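Local coordinates for decapping protein involved in mRNA degradation-Dcp1p (Saccharomyces cerevisiae, PDB 1Q67) that activates decapping as the partner of DCP2 in the complex that strips the 7-methylguanine cap from mRNA during normal turnover and nonsense-mediated decay, at residues L37-P42 / Q212-L217; D54-L59 / H198-I203; V64-L69 / G141-N146; M155-N160 / Y220-E225. All coordinates share one frame; numbering follows the deposited sequence.

Interaction 1 (L37-P42 / Q212-L217)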
loop_
_atom_site.group_PDB
_atom_site.type_symbol
_atom_site.label_atom_id
_atom_site.label_comp_id
_atom_site.label_asym_id
_atom_site.label_seq_id
_atom_site.Cartn_x
_atom_site.Cartn_y
_atom_site.Cartn_z
ATOM N N LEU B 37 -17.101 9.703 13.174
ATOM C CA LEU B 37 -15.864 9.657 12.402
ATOM C C LEU B 37 -15.048 10.870 12.842
ATOM O O LEU B 37 -15.560 11.982 12.865
ATOM C CB LEU B 37 -16.175 9.742 10.901
ATOM C CG LEU B 37 -15.001 9.793 9.916
ATOM C CD1 LEU B 37 -14.200 8.502 10.001
ATOM C CD2 LEU B 37 -15.540 9.996 8.485
ATOM N N LEU B 38 -13.780 10.666 13.181
ATOM C CA LEU B 38 -12.957 11.781 13.648
ATOM C C LEU B 38 -11.908 12.222 12.647
ATOM O O LEU B 38 -11.497 13.380 12.633
ATOM C CB LEU B 38 -12.246 11.404 14.955
ATOM C CG LEU B 38 -13.127 10.954 16.118
ATOM C CD1 LEU B 38 -12.240 10.573 17.299
ATOM C CD2 LEU B 38 -14.099 12.084 16.510
ATOM N N PHE B 39 -11.477 11.296 11.804
ATOM C CA PHE B 39 -10.434 11.604 10.843
ATOM C C PHE B 39 -10.361 10.545 9.758
ATOM O O PHE B 39 -10.581 9.360 10.020
ATOM C CB PHE B 39 -9.086 11.661 11.574
ATOM C CG PHE B 39 -7.898 11.780 10.666
ATOM C CD1 PHE B 39 -7.425 13.029 10.278
ATOM C CD2 PHE B 39 -7.277 10.642 10.164
ATOM C CE1 PHE B 39 -6.344 13.143 9.404
ATOM C CE2 PHE B 39 -6.199 10.744 9.289
ATOM C CZ PHE B 39 -5.733 12.000 8.905
ATOM N N HIS B 40 -10.054 10.984 8.545
ATOM C CA HIS B 40 -9.886 10.071 7.432
ATOM C C HIS B 40 -8.943 10.701 6.425
ATOM O O HIS B 40 -8.922 11.916 6.253
ATOM C CB HIS B 40 -11.225 9.722 6.760
ATOM C CG HIS B 40 -11.887 10.871 6.064
ATOM N ND1 HIS B 40 -12.726 11.753 6.712
ATOM C CD2 HIS B 40 -11.831 11.283 4.775
ATOM C CE1 HIS B 40 -13.159 12.658 5.852
ATOM N NE2 HIS B 40 -12.631 12.396 4.671
ATOM N N THR B 41 -8.131 9.866 5.792
ATOM C CA THR B 41 -7.196 10.325 4.780
ATOM C C THR B 41 -7.334 9.266 3.690
ATOM O O THR B 41 -7.511 8.086 3.988
ATOM C CB THR B 41 -5.744 10.411 5.339
ATOM O OG1 THR B 41 -4.911 11.101 4.398
ATOM C CG2 THR B 41 -5.175 9.032 5.602
ATOM N N PRO B 42 -7.265 9.680 2.412
ATOM C CA PRO B 42 -7.391 8.836 1.211
ATOM C C PRO B 42 -6.430 7.674 1.006
ATOM O O PRO B 42 -6.849 6.572 0.636
ATOM C CB PRO B 42 -7.272 9.842 0.055
ATOM C CG PRO B 42 -7.577 11.171 0.686
ATOM C CD PRO B 42 -6.950 11.069 2.037
ATOM N N GLN B 212 0.998 14.809 10.416
ATOM C CA GLN B 212 1.072 15.559 11.659
ATOM C C GLN B 212 -0.294 15.590 12.342
ATOM O O GLN B 212 -0.393 15.480 13.565
ATOM C CB GLN B 212 1.554 16.986 11.382
ATOM C CG GLN B 212 2.320 17.590 12.535
ATOM C CD GLN B 212 3.604 16.829 12.833
ATOM O OE1 GLN B 212 4.069 16.793 13.969
ATOM N NE2 GLN B 212 4.185 16.225 11.806
ATOM N N ASN B 213 -1.351 15.732 11.551
ATOM C CA ASN B 213 -2.699 15.767 12.101
ATOM C C ASN B 213 -3.140 14.450 12.737
ATOM O O ASN B 213 -3.838 14.458 13.747
ATOM C CB ASN B 213 -3.698 16.174 11.017
ATOM C CG ASN B 213 -3.570 17.633 10.637
ATOM O OD1 ASN B 213 -2.466 18.131 10.409
ATOM N ND2 ASN B 213 -4.696 18.331 10.564
ATOM N N ILE B 214 -2.748 13.319 12.155
ATOM C CA ILE B 214 -3.143 12.037 12.720
ATOM C C ILE B 214 -2.335 11.813 14.001
ATOM O O ILE B 214 -2.842 11.292 14.990
ATOM C CB ILE B 214 -2.911 10.866 11.717
ATOM C CG1 ILE B 214 -3.781 9.675 12.119
ATOM C CG2 ILE B 214 -1.458 10.408 11.734
ATOM C CD1 ILE B 214 -3.633 8.458 11.219
ATOM N N TYR B 215 -1.074 12.230 13.974
ATOM C CA TYR B 215 -0.201 12.104 15.130
ATOM C C TYR B 215 -0.789 12.899 16.301
ATOM O O TYR B 215 -0.837 12.424 17.435
ATOM C CB TYR B 215 1.195 12.643 14.786
ATOM C CG TYR B 215 2.027 12.975 16.003
ATOM C CD1 TYR B 215 2.502 11.972 16.847
ATOM C CD2 TYR B 215 2.281 14.300 16.346
ATOM C CE1 TYR B 215 3.205 12.283 18.007
ATOM C CE2 TYR B 215 2.980 14.624 17.503
ATOM C CZ TYR B 215 3.436 13.614 18.330
ATOM O OH TYR B 215 4.088 13.942 19.496
ATOM N N GLU B 216 -1.244 14.111 16.003
ATOM C CA GLU B 216 -1.824 15.001 17.006
ATOM C C GLU B 216 -3.131 14.442 17.571
ATOM O O GLU B 216 -3.385 14.523 18.774
ATOM C CB GLU B 216 -2.091 16.377 16.387
ATOM C CG GLU B 216 -1.571 17.542 17.198
ATOM C CD GLU B 216 -0.086 17.747 17.026
ATOM O OE1 GLU B 216 0.327 18.048 15.887
ATOM O OE2 GLU B 216 0.665 17.609 18.018
ATOM N N LEU B 217 -3.970 13.887 16.700
ATOM C CA LEU B 217 -5.230 13.316 17.149
ATOM C C LEU B 217 -5.024 12.090 18.043
ATOM O O LEU B 217 -5.618 11.991 19.113
ATOM C CB LEU B 217 -6.102 12.931 15.951
ATOM C CG LEU B 217 -7.372 12.145 16.285
ATOM C CD1 LEU B 217 -8.277 12.993 17.171
ATOM C CD2 LEU B 217 -8.095 11.756 14.992
#

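Interaction 2 (D54-L59 / H198-I203)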
loop_
_atom_site.group_PDB
_atom_site.type_symbol
_atom_site.label_atom_id
_atom_site.label_comp_id
_atom_site.label_asym_id
_atom_site.label_seq_id
_atom_site.Cartn_x
_atom_site.Cartn_y
_atom_site.Cartn_z
ATOM N N ASP B 54 15.130 -6.363 12.642
ATOM C CA ASP B 54 15.219 -4.904 12.653
ATOM C C ASP B 54 14.942 -4.275 11.294
ATOM O O ASP B 54 15.809 -3.625 10.704
ATOM C CB ASP B 54 16.592 -4.452 13.146
ATOM C CG ASP B 54 16.669 -4.393 14.651
ATOM O OD1 ASP B 54 16.526 -5.459 15.290
ATOM O OD2 ASP B 54 16.858 -3.280 15.193
ATOM N N GLU B 55 13.726 -4.471 10.799
ATOM C CA GLU B 55 13.343 -3.911 9.515
ATOM C C GLU B 55 11.828 -3.800 9.441
ATOM O O GLU B 55 11.108 -4.406 10.235
ATOM C CB GLU B 55 13.864 -4.795 8.375
ATOM C CG GLU B 55 13.131 -6.122 8.216
ATOM C CD GLU B 55 13.796 -7.052 7.207
ATOM O OE1 GLU B 55 14.230 -6.574 6.132
ATOM O OE2 GLU B 55 13.874 -8.269 7.485
ATOM N N TRP B 56 11.348 -3.012 8.490
ATOM C CA TRP B 56 9.919 -2.845 8.305
ATOM C C TRP B 56 9.394 -3.886 7.328
ATOM O O TRP B 56 9.921 -4.015 6.216
ATOM C CB TRP B 56 9.608 -1.462 7.736
ATOM C CG TRP B 56 9.770 -0.330 8.698
ATOM C CD1 TRP B 56 10.754 0.619 8.695
ATOM C CD2 TRP B 56 8.898 -0.008 9.783
ATOM N NE1 TRP B 56 10.546 1.515 9.716
ATOM C CE2 TRP B 56 9.417 1.153 10.401
ATOM C CE3 TRP B 56 7.732 -0.590 10.298
ATOM C CZ2 TRP B 56 8.804 1.745 11.510
ATOM C CZ3 TRP B 56 7.123 -0.000 11.402
ATOM C CH2 TRP B 56 7.663 1.153 11.996
ATOM N N ASN B 57 8.376 -4.637 7.743
ATOM C CA ASN B 57 7.763 -5.620 6.855
ATOM C C ASN B 57 6.486 -5.008 6.307
ATOM O O ASN B 57 5.652 -4.511 7.065
ATOM C CB ASN B 57 7.410 -6.919 7.586
ATOM C CG ASN B 57 8.630 -7.768 7.882
ATOM O OD1 ASN B 57 9.578 -7.810 7.094
ATOM N ND2 ASN B 57 8.606 -8.461 9.009
ATOM N N LYS B 58 6.336 -5.033 4.987
ATOM C CA LYS B 58 5.141 -4.486 4.359
ATOM C C LYS B 58 3.976 -5.438 4.583
ATOM O O LYS B 58 4.097 -6.641 4.339
ATOM C CB LYS B 58 5.384 -4.300 2.855
ATOM C CG LYS B 58 4.144 -3.955 2.042
ATOM C CD LYS B 58 3.433 -2.711 2.564
ATOM C CE LYS B 58 2.105 -2.527 1.832
ATOM N NZ LYS B 58 1.102 -1.722 2.578
ATOM N N LEU B 59 2.857 -4.916 5.074
ATOM C CA LEU B 59 1.680 -5.753 5.284
ATOM C C LEU B 59 0.706 -5.512 4.133
ATOM O O LEU B 59 0.775 -4.481 3.463
ATOM C CB LEU B 59 0.999 -5.424 6.616
ATOM C CG LEU B 59 1.815 -5.638 7.894
ATOM C CD1 LEU B 59 0.907 -5.441 9.099
ATOM C CD2 LEU B 59 2.420 -7.044 7.902
ATOM N N HIS B 198 2.651 -3.818 22.706
ATOM C CA HIS B 198 4.003 -3.378 22.382
ATOM C C HIS B 198 4.408 -3.675 20.931
ATOM O O HIS B 198 5.586 -3.585 20.581
ATOM C CB HIS B 198 5.017 -4.011 23.346
ATOM C CG HIS B 198 6.254 -3.188 23.552
ATOM N ND1 HIS B 198 7.085 -2.813 22.516
ATOM C CD2 HIS B 198 6.794 -2.660 24.677
ATOM C CE1 HIS B 198 8.082 -2.087 22.994
ATOM N NE2 HIS B 198 7.929 -1.980 24.302
ATOM N N GLU B 199 3.448 -4.041 20.087
ATOM C CA GLU B 199 3.771 -4.295 18.681
ATOM C C GLU B 199 3.849 -2.935 18.004
ATOM O O GLU B 199 3.068 -2.038 18.315
ATOM C CB GLU B 199 2.696 -5.155 18.017
ATOM C CG GLU B 199 2.508 -6.487 18.697
ATOM C CD GLU B 199 1.433 -7.322 18.048
ATOM O OE1 GLU B 199 1.742 -8.019 17.059
ATOM O OE2 GLU B 199 0.274 -7.271 18.523
ATOM N N VAL B 200 4.797 -2.785 17.090
ATOM C CA VAL B 200 4.997 -1.520 16.399
ATOM C C VAL B 200 4.603 -1.533 14.917
ATOM O O VAL B 200 5.090 -2.347 14.135
ATOM C CB VAL B 200 6.472 -1.078 16.526
ATOM C CG1 VAL B 200 6.690 0.229 15.797
ATOM C CG2 VAL B 200 6.847 -0.937 18.005
ATOM N N TYR B 201 3.713 -0.620 14.546
ATOM C CA TYR B 201 3.266 -0.501 13.162
ATOM C C TYR B 201 3.708 0.840 12.615
ATOM O O TYR B 201 3.867 1.808 13.365
ATOM C CB TYR B 201 1.737 -0.592 13.046
ATOM C CG TYR B 201 1.170 -1.941 13.398
ATOM C CD1 TYR B 201 0.888 -2.278 14.724
ATOM C CD2 TYR B 201 0.936 -2.899 12.409
ATOM C CE1 TYR B 201 0.387 -3.535 15.058
ATOM C CE2 TYR B 201 0.439 -4.156 12.734
ATOM C CZ TYR B 201 0.169 -4.465 14.061
ATOM O OH TYR B 201 -0.314 -5.710 14.388
ATOM N N GLY B 202 3.922 0.879 11.302
ATOM C CA GLY B 202 4.310 2.104 10.632
ATOM C C GLY B 202 3.268 2.386 9.559
ATOM O O GLY B 202 2.880 1.492 8.809
ATOM N N ILE B 203 2.793 3.619 9.485
ATOM C CA ILE B 203 1.801 3.952 8.486
ATOM C C ILE B 203 2.311 5.070 7.590
ATOM O O ILE B 203 2.575 6.173 8.067
ATOM C CB ILE B 203 0.466 4.403 9.132
ATOM C CG1 ILE B 203 -0.060 3.320 10.081
ATOM C CG2 ILE B 203 -0.573 4.661 8.045
ATOM C CD1 ILE B 203 -1.297 3.745 10.861
#

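Interaction 3 (V64-L69 / G141-N146)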
loop_
_atom_site.group_PDB
_atom_site.type_symbol
_atom_site.label_atom_id
_atom_site.label_comp_id
_atom_site.label_asym_id
_atom_site.label_seq_id
_atom_site.Cartn_x
_atom_site.Cartn_y
_atom_site.Cartn_z
ATOM N N VAL B 64 -7.977 3.689 2.412
ATOM C CA VAL B 64 -8.509 4.744 3.254
ATOM C C VAL B 64 -8.255 4.438 4.731
ATOM O O VAL B 64 -8.543 3.337 5.213
ATOM C CB VAL B 64 -10.022 4.930 3.031
ATOM C CG1 VAL B 64 -10.530 6.076 3.891
ATOM C CG2 VAL B 64 -10.303 5.230 1.562
ATOM N N LEU B 65 -7.708 5.424 5.435
ATOM C CA LEU B 65 -7.408 5.293 6.850
ATOM C C LEU B 65 -8.347 6.204 7.621
ATOM O O LEU B 65 -8.466 7.386 7.306
ATOM C CB LEU B 65 -5.952 5.691 7.126
ATOM C CG LEU B 65 -5.515 5.988 8.573
ATOM C CD1 LEU B 65 -5.660 4.755 9.442
ATOM C CD2 LEU B 65 -4.066 6.444 8.562
ATOM N N ALA B 66 -9.029 5.655 8.617
ATOM C CA ALA B 66 -9.937 6.460 9.417
ATOM C C ALA B 66 -9.761 6.175 10.901
ATOM O O ALA B 66 -9.408 5.061 11.288
ATOM C CB ALA B 66 -11.390 6.188 9.018
ATOM N N ILE B 67 -10.003 7.201 11.712
ATOM C CA ILE B 67 -9.944 7.103 13.161
ATOM C C ILE B 67 -11.313 7.582 13.608
ATOM O O ILE B 67 -11.784 8.643 13.193
ATOM C CB ILE B 67 -8.842 7.982 13.744
ATOM C CG1 ILE B 67 -7.489 7.388 13.351
ATOM C CG2 ILE B 67 -8.976 8.058 15.268
ATOM C CD1 ILE B 67 -6.341 8.281 13.643
ATOM N N TYR B 68 -11.965 6.793 14.445
ATOM C CA TYR B 68 -13.309 7.141 14.852
ATOM C C TYR B 68 -13.596 6.810 16.307
ATOM O O TYR B 68 -12.915 5.989 16.919
ATOM C CB TYR B 68 -14.287 6.388 13.950
ATOM C CG TYR B 68 -14.040 4.900 13.970
ATOM C CD1 TYR B 68 -14.771 4.067 14.814
ATOM C CD2 TYR B 68 -13.058 4.322 13.163
ATOM C CE1 TYR B 68 -14.543 2.700 14.850
ATOM C CE2 TYR B 68 -12.811 2.944 13.198
ATOM C CZ TYR B 68 -13.569 2.144 14.046
ATOM O OH TYR B 68 -13.371 0.781 14.087
ATOM N N LEU B 69 -14.627 7.453 16.834
ATOM C CA LEU B 69 -15.052 7.256 18.208
ATOM C C LEU B 69 -16.043 6.100 18.253
ATOM O O LEU B 69 -16.919 5.983 17.393
ATOM C CB LEU B 69 -15.698 8.536 18.741
ATOM C CG LEU B 69 -16.044 8.537 20.236
ATOM C CD1 LEU B 69 -15.922 9.951 20.798
ATOM C CD2 LEU B 69 -17.440 7.989 20.434
ATOM N N GLY B 141 -11.219 3.769 17.537
ATOM C CA GLY B 141 -10.730 2.745 16.645
ATOM C C GLY B 141 -10.045 3.343 15.443
ATOM O O GLY B 141 -10.289 4.486 15.057
ATOM N N LEU B 142 -9.153 2.559 14.861
ATOM C CA LEU B 142 -8.442 2.968 13.664
ATOM C C LEU B 142 -8.708 1.853 12.657
ATOM O O LEU B 142 -8.724 0.668 13.010
ATOM C CB LEU B 142 -6.942 3.107 13.949
ATOM C CG LEU B 142 -5.999 3.335 12.763
ATOM C CD1 LEU B 142 -4.730 4.045 13.232
ATOM C CD2 LEU B 142 -5.656 1.989 12.122
ATOM N N ILE B 143 -8.946 2.233 11.410
ATOM C CA ILE B 143 -9.198 1.240 10.385
ATOM C C ILE B 143 -8.637 1.673 9.037
ATOM O O ILE B 143 -8.614 2.852 8.708
ATOM C CB ILE B 143 -10.722 0.963 10.267
ATOM C CG1 ILE B 143 -10.972 -0.237 9.359
ATOM C CG2 ILE B 143 -11.453 2.209 9.765
ATOM C CD1 ILE B 143 -12.435 -0.650 9.301
ATOM N N ILE B 144 -8.130 0.703 8.290
ATOM C CA ILE B 144 -7.622 0.953 6.957
ATOM C C ILE B 144 -8.454 0.053 6.045
ATOM O O ILE B 144 -8.508 -1.167 6.237
ATOM C CB ILE B 144 -6.141 0.594 6.820
ATOM C CG1 ILE B 144 -5.292 1.554 7.666
ATOM C CG2 ILE B 144 -5.727 0.701 5.357
ATOM C CD1 ILE B 144 -3.830 1.187 7.709
ATOM N N LEU B 145 -9.119 0.666 5.071
ATOM C CA LEU B 145 -9.970 -0.075 4.147
ATOM C C LEU B 145 -9.285 -0.173 2.795
ATOM O O LEU B 145 -9.150 0.834 2.105
ATOM C CB LEU B 145 -11.311 0.647 3.986
ATOM C CG LEU B 145 -12.114 0.938 5.262
ATOM C CD1 LEU B 145 -12.918 2.211 5.100
ATOM C CD2 LEU B 145 -13.020 -0.226 5.572
ATOM N N ASN B 146 -8.845 -1.370 2.414
ATOM C CA ASN B 146 -8.188 -1.535 1.113
ATOM C C ASN B 146 -9.092 -1.086 -0.024
ATOM O O ASN B 146 -10.286 -1.380 -0.028
ATOM C CB ASN B 146 -7.767 -2.990 0.890
ATOM C CG ASN B 146 -6.528 -3.354 1.678
ATOM O OD1 ASN B 146 -5.963 -2.511 2.378
ATOM N ND2 ASN B 146 -6.093 -4.608 1.571
HETATM O O HOH W 1 -11.131 -0.669 13.748
#

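Interaction 4 (M155-N160 / Y220-E225)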
loop_
_atom_site.group_PDB
_atom_site.type_symbol
_atom_site.label_atom_id
_atom_site.label_comp_id
_atom_site.label_asym_id
_atom_site.label_seq_id
_atom_site.Cartn_x
_atom_site.Cartn_y
_atom_site.Cartn_z
ATOM N N MET B 155 -7.533 -1.635 14.408
ATOM C CA MET B 155 -6.744 -1.454 15.624
ATOM C C MET B 155 -7.550 -0.624 16.621
ATOM O O MET B 155 -8.077 0.437 16.276
ATOM C CB MET B 155 -5.422 -0.735 15.330
ATOM C CG MET B 155 -4.529 -0.628 16.560
ATOM S SD MET B 155 -3.046 0.397 16.354
ATOM C CE MET B 155 -2.031 -0.692 15.352
ATOM N N GLY B 156 -7.651 -1.110 17.854
ATOM C CA GLY B 156 -8.392 -0.377 18.870
ATOM C C GLY B 156 -7.507 0.634 19.573
ATOM O O GLY B 156 -6.306 0.415 19.714
ATOM N N ILE B 157 -8.075 1.756 19.997
ATOM C CA ILE B 157 -7.283 2.765 20.699
ATOM C C ILE B 157 -7.831 2.981 22.113
ATOM O O ILE B 157 -8.987 3.372 22.288
ATOM C CB ILE B 157 -7.290 4.095 19.946
ATOM C CG1 ILE B 157 -6.755 3.892 18.524
ATOM C CG2 ILE B 157 -6.426 5.107 20.676
ATOM C CD1 ILE B 157 -6.818 5.160 17.662
ATOM N N VAL B 158 -6.999 2.718 23.119
ATOM C CA VAL B 158 -7.407 2.865 24.525
ATOM C C VAL B 158 -6.610 3.954 25.228
ATOM O O VAL B 158 -5.388 3.966 25.178
ATOM C CB VAL B 158 -7.198 1.546 25.304
ATOM C CG1 VAL B 158 -7.671 1.704 26.751
ATOM C CG2 VAL B 158 -7.949 0.408 24.612
ATOM N N PRO B 159 -7.296 4.892 25.887
ATOM C CA PRO B 159 -6.598 5.975 26.595
ATOM C C PRO B 159 -5.642 5.443 27.670
ATOM O O PRO B 159 -5.922 4.429 28.309
ATOM C CB PRO B 159 -7.741 6.785 27.215
ATOM C CG PRO B 159 -8.904 6.524 26.289
ATOM C CD PRO B 159 -8.761 5.052 25.969
ATOM N N ASN B 160 -4.519 6.133 27.865
ATOM C CA ASN B 160 -3.547 5.739 28.877
ATOM C C ASN B 160 -4.180 5.645 30.269
ATOM O O ASN B 160 -3.870 4.736 31.036
ATOM C CB ASN B 160 -2.389 6.741 28.940
ATOM C CG ASN B 160 -1.607 6.813 27.649
ATOM O OD1 ASN B 160 -1.599 5.867 26.860
ATOM N ND2 ASN B 160 -0.925 7.937 27.432
ATOM N N TYR B 220 -3.655 13.037 21.366
ATOM C CA TYR B 220 -4.718 13.623 22.172
ATOM C C TYR B 220 -5.657 12.566 22.750
ATOM O O TYR B 220 -6.101 12.676 23.891
ATOM C CB TYR B 220 -5.542 14.611 21.334
ATOM C CG TYR B 220 -6.615 15.326 22.128
ATOM C CD1 TYR B 220 -6.340 16.527 22.793
ATOM C CD2 TYR B 220 -7.885 14.769 22.273
ATOM C CE1 TYR B 220 -7.300 17.143 23.585
ATOM C CE2 TYR B 220 -8.852 15.378 23.063
ATOM C CZ TYR B 220 -8.550 16.562 23.717
ATOM O OH TYR B 220 -9.498 17.146 24.520
ATOM N N LEU B 221 -5.989 11.554 21.958
ATOM C CA LEU B 221 -6.896 10.514 22.426
ATOM C C LEU B 221 -6.224 9.644 23.479
ATOM O O LEU B 221 -6.881 9.137 24.393
ATOM C CB LEU B 221 -7.368 9.645 21.256
ATOM C CG LEU B 221 -8.182 10.307 20.139
ATOM C CD1 LEU B 221 -8.407 9.270 19.040
ATOM C CD2 LEU B 221 -9.529 10.820 20.670
ATOM N N LEU B 222 -4.913 9.475 23.357
ATOM C CA LEU B 222 -4.182 8.660 24.324
ATOM C C LEU B 222 -3.949 9.369 25.664
ATOM O O LEU B 222 -4.070 8.760 26.721
ATOM C CB LEU B 222 -2.829 8.235 23.753
ATOM C CG LEU B 222 -2.795 7.255 22.576
ATOM C CD1 LEU B 222 -1.340 6.977 22.214
ATOM C CD2 LEU B 222 -3.514 5.954 22.944
ATOM N N GLU B 223 -3.622 10.657 25.592
ATOM C CA GLU B 223 -3.315 11.499 26.752
ATOM C C GLU B 223 -4.493 12.040 27.550
ATOM O O GLU B 223 -4.299 12.602 28.623
ATOM C CB GLU B 223 -2.485 12.707 26.303
ATOM C CG GLU B 223 -1.047 12.721 26.751
ATOM C CD GLU B 223 -0.210 11.689 26.051
ATOM O OE1 GLU B 223 -0.597 10.501 26.093
ATOM O OE2 GLU B 223 0.835 12.063 25.468
ATOM N N ASN B 224 -5.707 11.912 27.037
ATOM C CA ASN B 224 -6.842 12.440 27.774
ATOM C C ASN B 224 -7.807 11.380 28.254
ATOM O O ASN B 224 -7.699 10.207 27.892
ATOM C CB ASN B 224 -7.578 13.476 26.929
ATOM C CG ASN B 224 -6.793 14.759 26.787
ATOM O OD1 ASN B 224 -6.779 15.589 27.695
ATOM N ND2 ASN B 224 -6.107 14.919 25.660
ATOM N N GLU B 225 -8.744 11.817 29.086
ATOM C CA GLU B 225 -9.769 10.962 29.663
ATOM C C GLU B 225 -10.702 10.458 28.562
ATOM O O GLU B 225 -10.928 11.147 27.568
ATOM C CB GLU B 225 -10.568 11.771 30.685
ATOM C CG GLU B 225 -11.271 10.961 31.749
ATOM C CD GLU B 225 -10.302 10.282 32.700
ATOM O OE1 GLU B 225 -9.290 10.920 33.077
ATOM O OE2 GLU B 225 -10.562 9.115 33.079
#

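Interaction 1 (L37-P42 / Q212-L217)
F39 and L217 make the closest approach between strand 37-41 and helix 212-217, and apolar contact carries the whole interface, since no hydrogen bond passes from one segment to the other. The first group of contacts belongs to a single methyl. L217 CD2 lies 3.6 Å from F39 CB, so the leucine touches the root of the phenylalanine, not its far end. The same methyl reaches L38 CB at 4.2 Å. One branch can meet two successive strand residues because L38 and F39 form a classic beta bulge opposite I67, and both CB atoms point toward the helix.

The second group surrounds the ring of F39. With CG anti to the backbone N (chi1 172°), the ring swings toward the helix turn that precedes L217. Its CE2 corner lies 3.9 Å from I214 CG1, and I214 CD1 is just as near; the isoleucine lies crosswise to the phenylalanine side chain. CE1, on the other side of CZ, comes within 4.3 Å of N213 CB. Substituting alanine at F39 would probably open a gap beside I214 and N213, leaving the I214 branch without the ring it packs on.

Strand and helix run roughly antiparallel, their axes 9.9 Å apart. Strand 34-41 is an outer strand of the four-stranded sheet and pairs with strand 64-70, whose L65 and I67 also pack on I214. T41 OG1 is hydrogen-bonded to D210 near the start of helix 208-223, while Y215 of the same helix packs on V184 and V186 of the second sheet.

Interaction 2 (D54-L59 / H198-I203)
W56 meets G202 through CZ3 and CH2 of the six-membered ring of its indole: CZ3 lies 3.3 Å from G202 N, and CH2 lies 3.7 Å from G202 CA. CZ3 also approaches Y201 C at 3.7 Å, and CH2 touches the methyl CG1 of V200 at 4.0 Å. Because G202 has no side chain, the indole can settle directly against the backbone; a CB there would come within a clashing 2.8 Å of W56 CZ3. A second contact joins L59 and Y201. The methyl CD1 of L59 sits at the edge of the tyrosine ring, in its plane, 3.9 Å from CE2, and the leucine comes in perpendicular to the tyrosine side chain.

The W56 side chain reaches across with its CG anti to the carbonyl carbon (chi1 -73°). W49 meets its ring edge-to-face, L190 and I192 pack on it, and I148 of the second subunit adds to the packing. A serine in its place would probably leave the backbone at G202 and the V200 methyl without their cover and W49 without its aromatic partner.

Strands 55-59 and 200-205 are not bonded to each other; both pair antiparallel with strand 43-50, which lies between them. The axes of strand 55-59 and of residues 200-203 are turned 67° from each other. Such strong twist is in keeping with the curved five-stranded sheet of a PH-like beta sandwich, the clan to which Dcp1 belongs.

Interaction 3 (V64-L69 / G141-N146)
V64 and L145, A66 and I143, and Y68 and G141 are the hydrogen-bonded pairs of an antiparallel ladder, each exchanging two N-H...O bonds. The shortest runs from L145 N to V64 O, 2.7 Å and in the carbonyl plane. Its mate, V64 N to L145 O, is longer and more bent, at 3.1 Å and 138°, with the donor tilted from the carbonyl plane. In the middle of the ladder A66 N meets I143 O at 2.8 Å, nearly along the C=O axis. A water links the strands as well, donating to Y68 OH at 2.7 Å and to L142 O at 2.9 Å; D31 is also hydrogen-bonded to that hydroxyl.

With CG between the backbone N and the carbonyl carbon (chi1 55°), the Y68 ring folds over the partner strand. G141 CA lies 4.1 Å from its centroid, a CH-pi contact over the face, in a position where any CB would run into the ring. I143 CG2 packs beside the same ring, on the face of the sheet that also carries A66.

On the other face the L65 methyl CD1 is inserted between two residues of strand 141-146, 3.6 Å from L142 CG and 3.7 Å from I144 CG1. L65 and I67 turn there toward I214 of helix 208-223. Strands 64-70 and 140-146 are the two inner strands of the four-stranded antiparallel sheet, one sheet of a beta sandwich capped at one end by a C-terminal helix, as in PH-like domains.

Interaction 4 (M155-N160 / Y220-E225)
With CG anti to the carbonyl carbon (chi1 -62°), N160 sets its side chain beside the backbone carbonyl of L222, while a bend at chi2 (71°) folds E223 back until it lies alongside the asparagine, pointing the same way. E223 OE1 thereby comes 2.9 Å from N160 ND2, yet the angle is too poor for a hydrogen bond; the firm partner of that carboxylate is K219, bound to OE2 in a salt bridge. What does cross the contact is a backbone bond: N160 N donates to a lone pair of L222 O, in the carbonyl plane, at 2.9 Å and 163°.

The last turn of helix 208-223 is thus tied to the first residue of helix 160-169, whose N-cap is P159. The proline ring fits against the same helix end, its CB 3.5 Å from N224 O and 3.8 Å from L221 O. In the sandwich, this places the close of the C-terminal helix over the point where strand 152-157 leaves its sheet.

Deeper in, L222 CD2 reaches I157 CG2 at 3.8 Å, the leucine lying athwart the isoleucine, and the same methyl lies 3.5 Å from V158 O. Y140 packs on I157, P159 and L221 alike. Beyond the helix end, N224 ND2 donates to a lone pair of Y220 O at 2.9 Å, and the same ND2 sits over the centre of the Y220 ring.

Overall arrangement
Interactions 1 and 4 share helix 208-223, one near its middle and one at its end, with centres about 14 Å apart. Interaction 3 is the inner ladder of the four-stranded sheet, one of the two that this helix touches. It is hydrogen-bonded to 37-42 on one side, F39 O to I67 N at 2.8 Å, and to 155-160 on the other, L142 N to M155 O at 2.8 Å. Interaction 2 belongs to the opposing sheet, its centre about 17 Å from that of interaction 3, and the two meet where I203 CG2 lies 4.0 Å from L65 CD2. It reaches interaction 4 through Y201 CD1 and M155 CE, 3.4 Å apart.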